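Local structure of arabinogalactan endo-1,4-beta-galactosidase (Ignisphaera aggregans, 7OSK) at residues D246-N250 and S251-F255. The protein probably hydrolyses internal beta-1,4-galactosidic bonds of arabinogalactan, this chain being the calcium-binding, glycoside hydrolase family 53 catalytic domain of a longer protein. Sequence-based numbering, arbitrary orientation. Where two conformers were deposited one is given.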
loop_
_atom_site.group_PDB
_atom_site.type_symbol
_atom_site.label_atom_id
_atom_site.label_comp_id
_atom_site.label_asym_id
_atom_site.label_seq_id
_atom_site.Cartn_x
_atom_site.Cartn_y
_atom_site.Cartn_z
ATOM N N ASP A 246 -16.773 10.128 -10.055
ATOM C CA ASP A 246 -17.895 11.037 -10.278
ATOM C C ASP A 246 -19.066 10.677 -9.374
ATOM O O ASP A 246 -19.618 11.534 -8.682
ATOM C CB ASP A 246 -18.350 11.001 -11.740
ATOM C CG ASP A 246 -17.441 11.792 -12.662
ATOM O OD1 ASP A 246 -16.298 12.093 -12.262
ATOM O OD2 ASP A 246 -17.874 12.107 -13.791
ATOM N N ARG A 247 -19.446 9.403 -9.383
ATOM C CA ARG A 247 -20.573 8.942 -8.585
ATOM C C ARG A 247 -20.256 9.048 -7.096
ATOM O O ARG A 247 -21.153 9.228 -6.273
ATOM C CB ARG A 247 -20.936 7.502 -8.948
ATOM C CG ARG A 247 -22.328 7.083 -8.495
ATOM C CD ARG A 247 -22.635 5.647 -8.891
ATOM N NE ARG A 247 -24.012 5.274 -8.577
ATOM C CZ ARG A 247 -24.502 4.045 -8.700
ATOM N NH1 ARG A 247 -23.730 3.054 -9.126
ATOM N NH2 ARG A 247 -25.767 3.803 -8.391
ATOM N N LEU A 248 -18.976 8.943 -6.755
ATOM C CA LEU A 248 -18.546 9.033 -5.365
ATOM C C LEU A 248 -18.608 10.476 -4.867
ATOM O O LEU A 248 -19.158 10.755 -3.803
ATOM C CB LEU A 248 -17.127 8.478 -5.210
ATOM C CG LEU A 248 -16.752 7.916 -3.836
ATOM C CD1 LEU A 248 -17.565 6.667 -3.523
ATOM C CD2 LEU A 248 -15.263 7.614 -3.775
ATOM N N ILE A 249 -18.034 11.387 -5.646
ATOM C CA ILE A 249 -18.055 12.807 -5.317
ATOM C C ILE A 249 -19.493 13.318 -5.232
ATOM O O ILE A 249 -19.844 14.051 -4.308
ATOM C CB ILE A 249 -17.259 13.632 -6.360
ATOM C CG1 ILE A 249 -15.763 13.316 -6.228
ATOM C CG2 ILE A 249 -17.520 15.135 -6.194
ATOM C CD1 ILE A 249 -14.865 14.057 -7.205
ATOM N N ASN A 250 -20.320 12.925 -6.194
ATOM C CA ASN A 250 -21.720 13.330 -6.211
ATOM C C ASN A 250 -22.509 12.772 -5.027
ATOM O O ASN A 250 -23.546 13.323 -4.657
ATOM C CB ASN A 250 -22.384 12.892 -7.521
ATOM C CG ASN A 250 -21.923 13.711 -8.715
ATOM O OD1 ASN A 250 -21.525 14.867 -8.577
ATOM N ND2 ASN A 250 -21.984 13.113 -9.898
ATOM N N SER A 251 -22.018 11.685 -4.435
ATOM C CA SER A 251 -22.708 11.043 -3.316
ATOM C C SER A 251 -22.399 11.716 -1.978
ATOM O O SER A 251 -22.942 11.327 -0.942
ATOM C CB SER A 251 -22.333 9.562 -3.239
ATOM O OG SER A 251 -22.813 8.853 -4.367
ATOM N N GLY A 252 -21.530 12.721 -2.005
ATOM C CA GLY A 252 -21.189 13.468 -0.808
ATOM C C GLY A 252 -19.983 12.911 -0.076
ATOM O O GLY A 252 -19.629 13.393 1.001
ATOM N N VAL A 253 -19.352 11.895 -0.656
ATOM C CA VAL A 253 -18.160 11.309 -0.058
ATOM C C VAL A 253 -16.996 12.286 -0.168
ATOM O O VAL A 253 -16.509 12.570 -1.264
ATOM C CB VAL A 253 -17.781 9.967 -0.725
ATOM C CG1 VAL A 253 -16.489 9.409 -0.132
ATOM C CG2 VAL A 253 -18.906 8.961 -0.563
ATOM N N SER A 254 -16.559 12.799 0.977
ATOM C CA SER A 254 -15.454 13.745 1.023
ATOM C C SER A 254 -14.137 13.018 1.263
ATOM O O SER A 254 -13.981 12.297 2.249
ATOM C CB SER A 254 -15.690 14.794 2.114
ATOM O OG SER A 254 -15.869 14.184 3.380
ATOM N N PHE A 255 -13.197 13.206 0.344
ATOM C CA PHE A 255 -11.869 12.624 0.469
ATOM C C PHE A 255 -10.859 13.533 -0.210
ATOM O O PHE A 255 -11.236 14.423 -0.970
ATOM C CB PHE A 255 -11.827 11.220 -0.138
ATOM C CG PHE A 255 -12.138 11.185 -1.603
ATOM C CD1 PHE A 255 -13.442 11.313 -2.050
ATOM C CD2 PHE A 255 -11.128 11.024 -2.535
ATOM C CE1 PHE A 255 -13.734 11.284 -3.398
ATOM C CE2 PHE A 255 -11.413 10.992 -3.885
ATOM C CZ PHE A 255 -12.718 11.122 -4.317
#
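Leu248, in the last turn of helix 238-250, meets Val253 and Phe255 of the loop that follows. Its CB leads to CG, which is anti to the backbone N (chi1 -153°) and lies 3.9 Å from Val253 CB. Beyond it the branches part: Leu248 CD1 packs on Val253 CG2 at 4.0 Å, whereas CD2 reaches Phe255 CE1, also at 4.0 Å. That same ring carbon receives Ile249 CG1, whose side chain crosses Phe255 at about a right angle. The reversal is a Schellman motif: Gly252, with a positive phi of 92°, gives its N-H to Ile249 O (3.1 Å), and Val253 N makes a weak, longer bond to Leu248 O. At these backbone angles a CB on Gly252 would crowd the preceding carbonyl oxygen, consistent with glycine here. In this eight-stranded parallel barrel the turn links the helix to strand 257-261, and Leu248 and Phe255 both rest on Ile231 of strand 228-234. Ser251 OG donates to Arg247 O at 2.6 Å, nearly in line with the carbonyl (C=O...O angle 162°), and also bonds Trp206 NE1 of helix 206-223, from which Lys214 NZ hydrogen-bonds Ser251 O. Without this hydroxyl, as with an alanine here, both OG bonds go, and Trp206 NE1 would probably be left without this mate, while Arg247 O would keep, within this turn, the weak bond from Ser251 N.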